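Local coordinates for protein yeast glycogen phosphorylase (Saccharomyces cerevisiae, PDB 1YGP) that belongs to the glycogen phosphorylase family, enzymes of the GT-B fold, and holds pyridoxal-5'-phosphate in a pocket of the chain, at residues E867-D870 with N874-P877. Sequence-based numbering, arbitrary orientation.
Sequences EYSD and NVEP
Asn-874 and Ser-869 meet where helix 861-873 ends and the chain leaves for the C-terminal tail. Asn-874 is the first residue past the helix, and its positive phi (52°) turns the backbone so that the next N-H also faces Ser-869 O. Its own N reaches that oxygen, Ser-869 O, at 2.8 Å, but the bond is strongly bent (118° at the hydrogen) and therefore weak. The side chain turns back toward the helix end: with CG anti to the carbonyl carbon (chi1 -57°), ND2 comes to 3.3 Å from Asp-870 O.

Next in line, Val-875 offers the better donor. Its N lies 3.2 Å from the same Ser-869 O and points almost straight at it, tilted out of the carbonyl plane. Its CG1 then packs alongside the serine side chain, 3.8 Å from Ser-869 OG and 4.0 Å from Ser-869 CB, and both residues also lie against the loop residue Ile-182. The hydroxyl's polar partner is Ile-865 O, one turn back in the helix; its contact with the valine methyl is plain van der Waals packing. Beside Ser-869, Tyr-868 OH hydrogen-bonds to Asn-482 and Thr-403, tying this helix end to two strands of the large mixed sheet.

The side chain of Glu-876 starts away from the helix, but its carboxylate folds back, bringing OE2 to 4.8 Å from Asp-870 OD1; both residues are exposed, and solvent probably screens the like charges.

The bonds to Ser-869 O span five and six residues, in keeping with the pi-type turn at 868-870. Backbone donors thus set the chain's exit, with Val-875 against Ser-869 as their buried, nonpolar complement.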
ATOM      1  N   GLU A 867     -26.990  27.911   7.961  1.00 10.01           N
ATOM      2  CA  GLU A 867     -28.284  27.517   8.471  1.00 10.24           C
ATOM      3  C   GLU A 867     -28.151  26.382   9.449  1.00 14.78           C
ATOM      4  O   GLU A 867     -28.750  26.413  10.532  1.00 17.40           O
ATOM      5  CB  GLU A 867     -29.223  27.063   7.360  1.00  9.83           C
ATOM      6  CG  GLU A 867     -29.449  28.111   6.278  1.00 10.55           C
ATOM      7  CD  GLU A 867     -30.804  27.997   5.621  1.00 18.55           C
ATOM      8  OE1 GLU A 867     -31.083  27.042   4.890  1.00 25.68           O
ATOM      9  OE2 GLU A 867     -31.605  28.889   5.858  1.00 28.41           O
ATOM     10  N   TYR A 868     -27.334  25.387   9.107  1.00 16.71           N
ATOM     11  CA  TYR A 868     -27.154  24.236   9.970  1.00 11.46           C
ATOM     12  C   TYR A 868     -26.537  24.676  11.272  1.00 11.64           C
ATOM     13  O   TYR A 868     -27.075  24.343  12.334  1.00 12.51           O
ATOM     14  CB  TYR A 868     -26.251  23.211   9.323  1.00  9.88           C
ATOM     15  CG  TYR A 868     -26.912  22.167   8.436  1.00  6.10           C
ATOM     16  CD1 TYR A 868     -27.476  21.032   9.010  1.00  2.73           C
ATOM     17  CD2 TYR A 868     -26.865  22.296   7.055  1.00  2.70           C
ATOM     18  CE1 TYR A 868     -27.978  20.017   8.208  1.00  4.30           C
ATOM     19  CE2 TYR A 868     -27.369  21.278   6.250  1.00  6.94           C
ATOM     20  CZ  TYR A 868     -27.921  20.137   6.822  1.00  7.93           C
ATOM     21  OH  TYR A 868     -28.384  19.109   6.004  1.00 12.61           O
ATOM     22  N   SER A 869     -25.482  25.488  11.198  1.00 13.13           N
ATOM     23  CA  SER A 869     -24.814  25.963  12.389  1.00 16.49           C
ATOM     24  C   SER A 869     -25.772  26.721  13.280  1.00 20.92           C
ATOM     25  O   SER A 869     -25.802  26.459  14.489  1.00 30.22           O
ATOM     26  CB  SER A 869     -23.657  26.881  12.051  1.00 15.77           C
ATOM     27  OG  SER A 869     -22.688  26.197  11.268  1.00 21.79           O
ATOM     28  N   ASP A 870     -26.640  27.564  12.738  1.00 19.08           N
ATOM     29  CA  ASP A 870     -27.504  28.336  13.591  1.00 18.39           C
ATOM     30  C   ASP A 870     -28.779  27.673  14.061  1.00 20.56           C
ATOM     31  O   ASP A 870     -29.213  27.997  15.171  1.00 26.00           O
ATOM     32  CB  ASP A 870     -27.827  29.630  12.881  1.00 23.42           C
ATOM     33  CG  ASP A 870     -26.577  30.477  12.645  1.00 30.49           C
ATOM     34  OD1 ASP A 870     -25.652  30.435  13.475  1.00 30.90           O
ATOM     35  OD2 ASP A 870     -26.539  31.176  11.621  1.00 30.50           O
ATOM     36  N   ASN A 874     -26.035  24.785  16.776  1.00 17.97           N
ATOM     37  CA  ASN A 874     -25.816  25.901  17.688  1.00 19.04           C
ATOM     38  C   ASN A 874     -24.328  25.978  17.942  1.00 18.81           C
ATOM     39  O   ASN A 874     -23.797  25.923  19.047  1.00 22.74           O
ATOM     40  CB  ASN A 874     -26.602  25.695  18.985  1.00 23.45           C
ATOM     41  CG  ASN A 874     -28.086  25.533  18.677  1.00 32.52           C
ATOM     42  OD1 ASN A 874     -28.695  24.498  18.949  1.00 38.04           O
ATOM     43  ND2 ASN A 874     -28.760  26.493  18.054  1.00 35.98           N
ATOM     44  N   VAL A 875     -23.660  26.151  16.810  1.00 16.93           N
ATOM     45  CA  VAL A 875     -22.217  26.151  16.766  1.00 16.26           C
ATOM     46  C   VAL A 875     -21.752  27.522  16.261  1.00 16.87           C
ATOM     47  O   VAL A 875     -22.412  28.136  15.420  1.00 15.87           O
ATOM     48  CB  VAL A 875     -21.912  24.906  15.873  1.00 14.40           C
ATOM     49  CG1 VAL A 875     -21.143  25.251  14.630  1.00 10.96           C
ATOM     50  CG2 VAL A 875     -21.144  23.911  16.720  1.00 11.31           C
ATOM     51  N   GLU A 876     -20.664  28.063  16.796  1.00 16.03           N
ATOM     52  CA  GLU A 876     -20.089  29.327  16.355  1.00 19.31           C
ATOM     53  C   GLU A 876     -18.737  28.981  15.715  1.00 22.96           C
ATOM     54  O   GLU A 876     -18.094  28.006  16.136  1.00 26.86           O
ATOM     55  CB  GLU A 876     -19.778  30.278  17.507  1.00 23.45           C
ATOM     56  CG  GLU A 876     -20.917  30.707  18.386  1.00 31.22           C
ATOM     57  CD  GLU A 876     -21.994  31.465  17.628  1.00 39.55           C
ATOM     58  OE1 GLU A 876     -21.729  32.576  17.165  1.00 42.34           O
ATOM     59  OE2 GLU A 876     -23.101  30.933  17.512  1.00 45.95           O
ATOM     60  N   PRO A 877     -18.229  29.719  14.734  1.00 20.92           N
ATOM     61  CA  PRO A 877     -16.855  29.619  14.273  1.00 22.27           C
ATOM     62  C   PRO A 877     -15.809  29.884  15.340  1.00 27.28           C
ATOM     63  O   PRO A 877     -16.035  30.771  16.161  1.00 28.50           O
ATOM     64  CB  PRO A 877     -16.776  30.601  13.169  1.00 21.08           C
ATOM     65  CG  PRO A 877     -17.782  31.629  13.609  1.00 22.62           C
ATOM     66  CD  PRO A 877     -18.943  30.763  14.031  1.00 20.54           C
TER